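Local coordinates for 35 kDa hemin binding protein (Porphyromonas gingivalis, PDB 5Y1A) that probably binds hemin, carries a thioredoxin domain, and is a virulence-associated cargo of the type IX secretion system, at residues L98-F110 and R114-A126. Sequence-based numbering, arbitrary orientation. Where two conformers were deposited one is given.
Sequences LDQTLGIPGFPTF and RMEKKGENLSIGA
Arg114 starts the return path with its guanidinium laid against Leu98, whose CD2 sits over one face at 3.6 Å from NE, while NH2 reaches on to a salt bridge with Glu41. This is the thioredoxin domain, where the chain leaves helix 89-102, passes a cis-proline at Pro108 beside Cys51 of what is probably the thioredoxin-type CxxC, forms strand 109-112 and loops back toward helix 127-138. Glu116 comes next: its backbone O lies 3.5 Å from Leu102 CD2, its OE1 is hydrogen-bonded to Ser111 OG and its OE2 to Val112 N, and a water lies within hydrogen-bonding reach of both OE2 and Phe110 O. From Lys117 to Glu120 the chain makes a type II turn that packs on the end of the helix. Lys118, with CG anti to the backbone N (chi1 -168°) and extended beyond, runs past the last carbonyls so that NZ donates to Gln100 O at 2.7 Å. Gly119 N gives a second bond to the helix end, 3.2 Å to Leu102 O, arriving from above the carbonyl plane. Leu122 then pushes CD1 among Leu102, Ile104 and Pro105, 4.1 Å from Ile104 CG1. Leu122 O accepts a hydrogen bond from Phe110 N, 2.9 Å long, in the carbonyl plane and nearly straight (163°). Finally Ile124 crosses Pro108 at about a right angle, CD1 resting 3.7 Å from the proline CB, while its CG1 lies 3.6 Å from Phe110 CD2.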
loop_
_atom_site.group_PDB
_atom_site.type_symbol
_atom_site.label_atom_id
_atom_site.label_comp_id
_atom_site.label_asym_id
_atom_site.label_seq_id
_atom_site.Cartn_x
_atom_site.Cartn_y
_atom_site.Cartn_z
ATOM N N LEU A 98 3.431 -16.425 0.429
ATOM C CA LEU A 98 2.007 -16.771 0.332
ATOM C C LEU A 98 1.864 -18.148 -0.318
ATOM O O LEU A 98 1.001 -18.937 0.072
ATOM C CB LEU A 98 1.250 -15.704 -0.477
ATOM C CG LEU A 98 1.000 -14.400 0.312
ATOM C CD1 LEU A 98 0.548 -13.266 -0.596
ATOM C CD2 LEU A 98 -0.028 -14.643 1.441
ATOM N N ASP A 99 2.693 -18.409 -1.328
ATOM C CA ASP A 99 2.722 -19.740 -1.959
ATOM C C ASP A 99 3.100 -20.852 -0.948
ATOM O O ASP A 99 2.418 -21.879 -0.844
ATOM C CB ASP A 99 3.684 -19.717 -3.150
ATOM C CG ASP A 99 3.627 -20.988 -4.000
ATOM O OD1 ASP A 99 2.583 -21.717 -4.013
ATOM O OD2 ASP A 99 4.660 -21.255 -4.672
ATOM N N GLN A 100 4.164 -20.637 -0.189
ATOM C CA GLN A 100 4.537 -21.571 0.873
ATOM C C GLN A 100 3.362 -21.849 1.833
ATOM O O GLN A 100 3.127 -22.994 2.233
ATOM C CB GLN A 100 5.759 -21.053 1.633
ATOM C CG GLN A 100 6.296 -22.062 2.681
ATOM C CD GLN A 100 6.627 -23.438 2.080
ATOM O OE1 GLN A 100 7.289 -23.531 1.034
ATOM N NE2 GLN A 100 6.174 -24.512 2.748
ATOM N N THR A 101 2.605 -20.817 2.162
ATOM C CA THR A 101 1.503 -20.925 3.095
ATOM C C THR A 101 0.239 -21.557 2.520
ATOM O O THR A 101 -0.390 -22.439 3.155
ATOM C CB THR A 101 1.205 -19.505 3.681
ATOM O OG1 THR A 101 2.370 -19.074 4.381
ATOM C CG2 THR A 101 -0.005 -19.517 4.650
ATOM N N LEU A 102 -0.120 -21.140 1.312
ATOM C CA LEU A 102 -1.432 -21.466 0.756
ATOM C C LEU A 102 -1.428 -22.509 -0.371
ATOM O O LEU A 102 -2.442 -23.214 -0.595
ATOM C CB LEU A 102 -2.113 -20.179 0.260
ATOM C CG LEU A 102 -2.316 -19.070 1.286
ATOM C CD1 LEU A 102 -2.663 -17.788 0.521
ATOM C CD2 LEU A 102 -3.469 -19.459 2.221
ATOM N N GLY A 103 -0.297 -22.613 -1.074
ATOM C CA GLY A 103 -0.181 -23.542 -2.197
ATOM C C GLY A 103 -0.953 -22.981 -3.392
ATOM O O GLY A 103 -2.060 -23.427 -3.679
ATOM N N ILE A 104 -0.344 -22.019 -4.079
ATOM C CA ILE A 104 -0.968 -21.293 -5.206
ATOM C C ILE A 104 -0.613 -21.997 -6.509
ATOM O O ILE A 104 0.514 -21.917 -6.963
ATOM C CB ILE A 104 -0.456 -19.815 -5.231
ATOM C CG1 ILE A 104 -0.816 -19.156 -3.892
ATOM C CG2 ILE A 104 -1.054 -19.033 -6.446
ATOM C CD1 ILE A 104 -0.089 -17.834 -3.591
ATOM N N PRO A 105 -1.598 -22.676 -7.111
ATOM C CA PRO A 105 -1.327 -23.609 -8.217
ATOM C C PRO A 105 -1.213 -22.965 -9.610
ATOM O O PRO A 105 -0.658 -23.578 -10.512
ATOM C CB PRO A 105 -2.541 -24.537 -8.173
ATOM C CG PRO A 105 -3.681 -23.666 -7.676
ATOM C CD PRO A 105 -3.030 -22.652 -6.728
ATOM N N GLY A 106 -1.721 -21.752 -9.761
ATOM C CA GLY A 106 -1.890 -21.116 -11.082
ATOM C C GLY A 106 -2.593 -19.779 -10.906
ATOM O O GLY A 106 -2.986 -19.425 -9.788
ATOM N N PHE A 107 -2.735 -19.041 -11.999
ATOM C CA PHE A 107 -3.351 -17.702 -11.980
ATOM C C PHE A 107 -4.546 -17.634 -12.942
ATOM O O PHE A 107 -4.577 -18.351 -13.958
ATOM C CB PHE A 107 -2.351 -16.606 -12.424
ATOM C CG PHE A 107 -1.090 -16.488 -11.588
ATOM C CD1 PHE A 107 -1.051 -16.871 -10.244
ATOM C CD2 PHE A 107 0.052 -15.922 -12.165
ATOM C CE1 PHE A 107 0.136 -16.747 -9.478
ATOM C CE2 PHE A 107 1.248 -15.773 -11.417
ATOM C CZ PHE A 107 1.286 -16.202 -10.086
ATOM N N PRO A 108 -5.526 -16.747 -12.654
ATOM C CA PRO A 108 -5.626 -15.987 -11.411
ATOM C C PRO A 108 -6.296 -16.855 -10.342
ATOM O O PRO A 108 -7.213 -17.627 -10.649
ATOM C CB PRO A 108 -6.531 -14.800 -11.794
ATOM C CG PRO A 108 -7.447 -15.388 -12.868
ATOM C CD PRO A 108 -6.638 -16.439 -13.587
ATOM N N THR A 109 -5.848 -16.704 -9.105
ATOM C CA THR A 109 -6.451 -17.356 -7.962
ATOM C C THR A 109 -6.499 -16.313 -6.850
ATOM O O THR A 109 -5.969 -15.209 -6.996
ATOM C CB THR A 109 -5.620 -18.619 -7.500
ATOM O OG1 THR A 109 -4.218 -18.313 -7.504
ATOM C CG2 THR A 109 -5.870 -19.819 -8.409
ATOM N N PHE A 110 -7.175 -16.637 -5.749
ATOM C CA PHE A 110 -7.240 -15.697 -4.632
ATOM C C PHE A 110 -7.480 -16.399 -3.320
ATOM O O PHE A 110 -7.956 -17.536 -3.288
ATOM C CB PHE A 110 -8.255 -14.552 -4.846
ATOM C CG PHE A 110 -9.724 -14.866 -4.469
ATOM C CD1 PHE A 110 -10.485 -13.882 -3.814
ATOM C CD2 PHE A 110 -10.337 -16.076 -4.796
ATOM C CE1 PHE A 110 -11.832 -14.101 -3.488
ATOM C CE2 PHE A 110 -11.707 -16.307 -4.453
ATOM C CZ PHE A 110 -12.438 -15.303 -3.827
ATOM N N ARG A 114 -6.696 -15.353 4.079
ATOM C CA ARG A 114 -5.808 -16.516 4.293
ATOM C C ARG A 114 -6.472 -17.634 5.078
ATOM O O ARG A 114 -5.828 -18.319 5.894
ATOM C CB ARG A 114 -4.515 -16.079 5.015
ATOM C CG ARG A 114 -3.766 -14.946 4.244
ATOM C CD ARG A 114 -2.552 -14.471 5.036
ATOM N NE ARG A 114 -1.876 -13.398 4.296
ATOM C CZ ARG A 114 -0.760 -12.789 4.687
ATOM N NH1 ARG A 114 -0.169 -13.114 5.855
ATOM N NH2 ARG A 114 -0.239 -11.833 3.922
ATOM N N MET A 115 -7.764 -17.831 4.839
ATOM C CA MET A 115 -8.515 -18.790 5.634
ATOM C C MET A 115 -8.357 -20.217 5.114
ATOM O O MET A 115 -8.653 -21.199 5.829
ATOM C CB MET A 115 -9.995 -18.360 5.757
ATOM C CG MET A 115 -10.849 -18.540 4.536
ATOM S SD MET A 115 -12.398 -17.539 4.631
ATOM C CE MET A 115 -12.403 -17.013 6.302
ATOM N N GLU A 116 -7.874 -20.343 3.884
ATOM C CA GLU A 116 -7.676 -21.664 3.263
ATOM C C GLU A 116 -6.471 -22.409 3.829
ATOM O O GLU A 116 -5.385 -21.824 3.977
ATOM C CB GLU A 116 -7.547 -21.534 1.739
ATOM C CG GLU A 116 -8.719 -20.765 1.058
ATOM C CD GLU A 116 -8.545 -19.221 1.089
ATOM O OE1 GLU A 116 -7.517 -18.739 1.618
ATOM O OE2 GLU A 116 -9.429 -18.489 0.569
ATOM N N LYS A 117 -6.646 -23.708 4.091
ATOM C CA LYS A 117 -5.487 -24.579 4.385
ATOM C C LYS A 117 -4.733 -24.828 3.090
ATOM O O LYS A 117 -5.318 -24.768 2.023
ATOM C CB LYS A 117 -5.933 -25.925 5.000
ATOM C CG LYS A 117 -6.695 -25.734 6.297
ATOM C CD LYS A 117 -6.374 -26.791 7.338
ATOM C CE LYS A 117 -7.086 -26.461 8.639
ATOM N NZ LYS A 117 -7.354 -24.988 8.800
ATOM N N LYS A 118 -3.444 -25.118 3.186
ATOM C CA LYS A 118 -2.619 -25.348 2.008
ATOM C C LYS A 118 -3.243 -26.444 1.176
ATOM O O LYS A 118 -3.580 -27.498 1.702
ATOM C CB LYS A 118 -1.203 -25.760 2.396
ATOM C CG LYS A 118 -0.257 -25.713 1.208
ATOM C CD LYS A 118 1.192 -25.731 1.661
ATOM C CE LYS A 118 2.112 -25.475 0.475
ATOM N NZ LYS A 118 3.520 -25.360 0.901
ATOM N N GLY A 119 -3.422 -26.173 -0.113
ATOM C CA GLY A 119 -3.925 -27.191 -1.040
ATOM C C GLY A 119 -5.432 -27.124 -1.229
ATOM O O GLY A 119 -5.987 -27.886 -2.018
ATOM N N GLU A 120 -6.069 -26.207 -0.502
ATOM C CA GLU A 120 -7.508 -25.987 -0.586
ATOM C C GLU A 120 -7.835 -25.233 -1.864
ATOM O O GLU A 120 -6.956 -24.975 -2.710
ATOM C CB GLU A 120 -8.016 -25.237 0.659
ATOM C CG GLU A 120 -9.542 -25.124 0.807
ATOM C CD GLU A 120 -9.988 -24.452 2.108
ATOM O OE1 GLU A 120 -9.351 -24.664 3.168
ATOM O OE2 GLU A 120 -11.002 -23.719 2.078
ATOM N N ASN A 121 -9.109 -24.876 -1.991
ATOM C CA ASN A 121 -9.643 -24.278 -3.201
ATOM C C ASN A 121 -9.270 -22.797 -3.228
ATOM O O ASN A 121 -9.666 -22.070 -2.299
ATOM C CB ASN A 121 -11.177 -24.466 -3.174
ATOM C CG ASN A 121 -11.881 -23.927 -4.410
ATOM O OD1 ASN A 121 -11.934 -22.721 -4.641
ATOM N ND2 ASN A 121 -12.476 -24.829 -5.182
ATOM N N LEU A 122 -8.506 -22.344 -4.238
ATOM C CA LEU A 122 -8.300 -20.880 -4.364
ATOM C C LEU A 122 -8.937 -20.291 -5.637
ATOM O O LEU A 122 -8.535 -19.211 -6.126
ATOM C CB LEU A 122 -6.798 -20.534 -4.283
ATOM C CG LEU A 122 -6.044 -20.999 -3.024
ATOM C CD1 LEU A 122 -4.527 -20.752 -3.154
ATOM C CD2 LEU A 122 -6.561 -20.304 -1.770
ATOM N N SER A 123 -9.942 -20.993 -6.154
ATOM C CA SER A 123 -10.530 -20.666 -7.455
ATOM C C SER A 123 -11.289 -19.359 -7.405
ATOM O O SER A 123 -11.890 -19.018 -6.380
ATOM C CB SER A 123 -11.469 -21.791 -7.931
ATOM O OG SER A 123 -10.846 -23.061 -7.807
ATOM N N ILE A 124 -11.243 -18.623 -8.512
ATOM C CA ILE A 124 -12.063 -17.427 -8.691
ATOM C C ILE A 124 -13.188 -17.865 -9.649
ATOM O O ILE A 124 -12.973 -17.980 -10.862
ATOM C CB ILE A 124 -11.272 -16.267 -9.312
ATOM C CG1 ILE A 124 -10.079 -15.872 -8.415
ATOM C CG2 ILE A 124 -12.190 -15.041 -9.566
ATOM C CD1 ILE A 124 -9.078 -14.896 -9.122
ATOM N N GLY A 125 -14.357 -18.163 -9.083
ATOM C CA GLY A 125 -15.473 -18.730 -9.876
ATOM C C GLY A 125 -16.331 -17.636 -10.483
ATOM O O GLY A 125 -15.865 -16.522 -10.753
ATOM N N ALA A 126 -17.609 -17.938 -10.687
ATOM C CA ALA A 126 -18.556 -16.889 -11.056
ATOM C C ALA A 126 -18.661 -15.846 -9.944
ATOM O O ALA A 126 -18.374 -16.141 -8.778
ATOM C CB ALA A 126 -19.943 -17.495 -11.362
HETATM O O HOH W 1 -4.228 -24.586 -2.666
HETATM O O HOH W 2 -10.237 -18.668 -2.170
#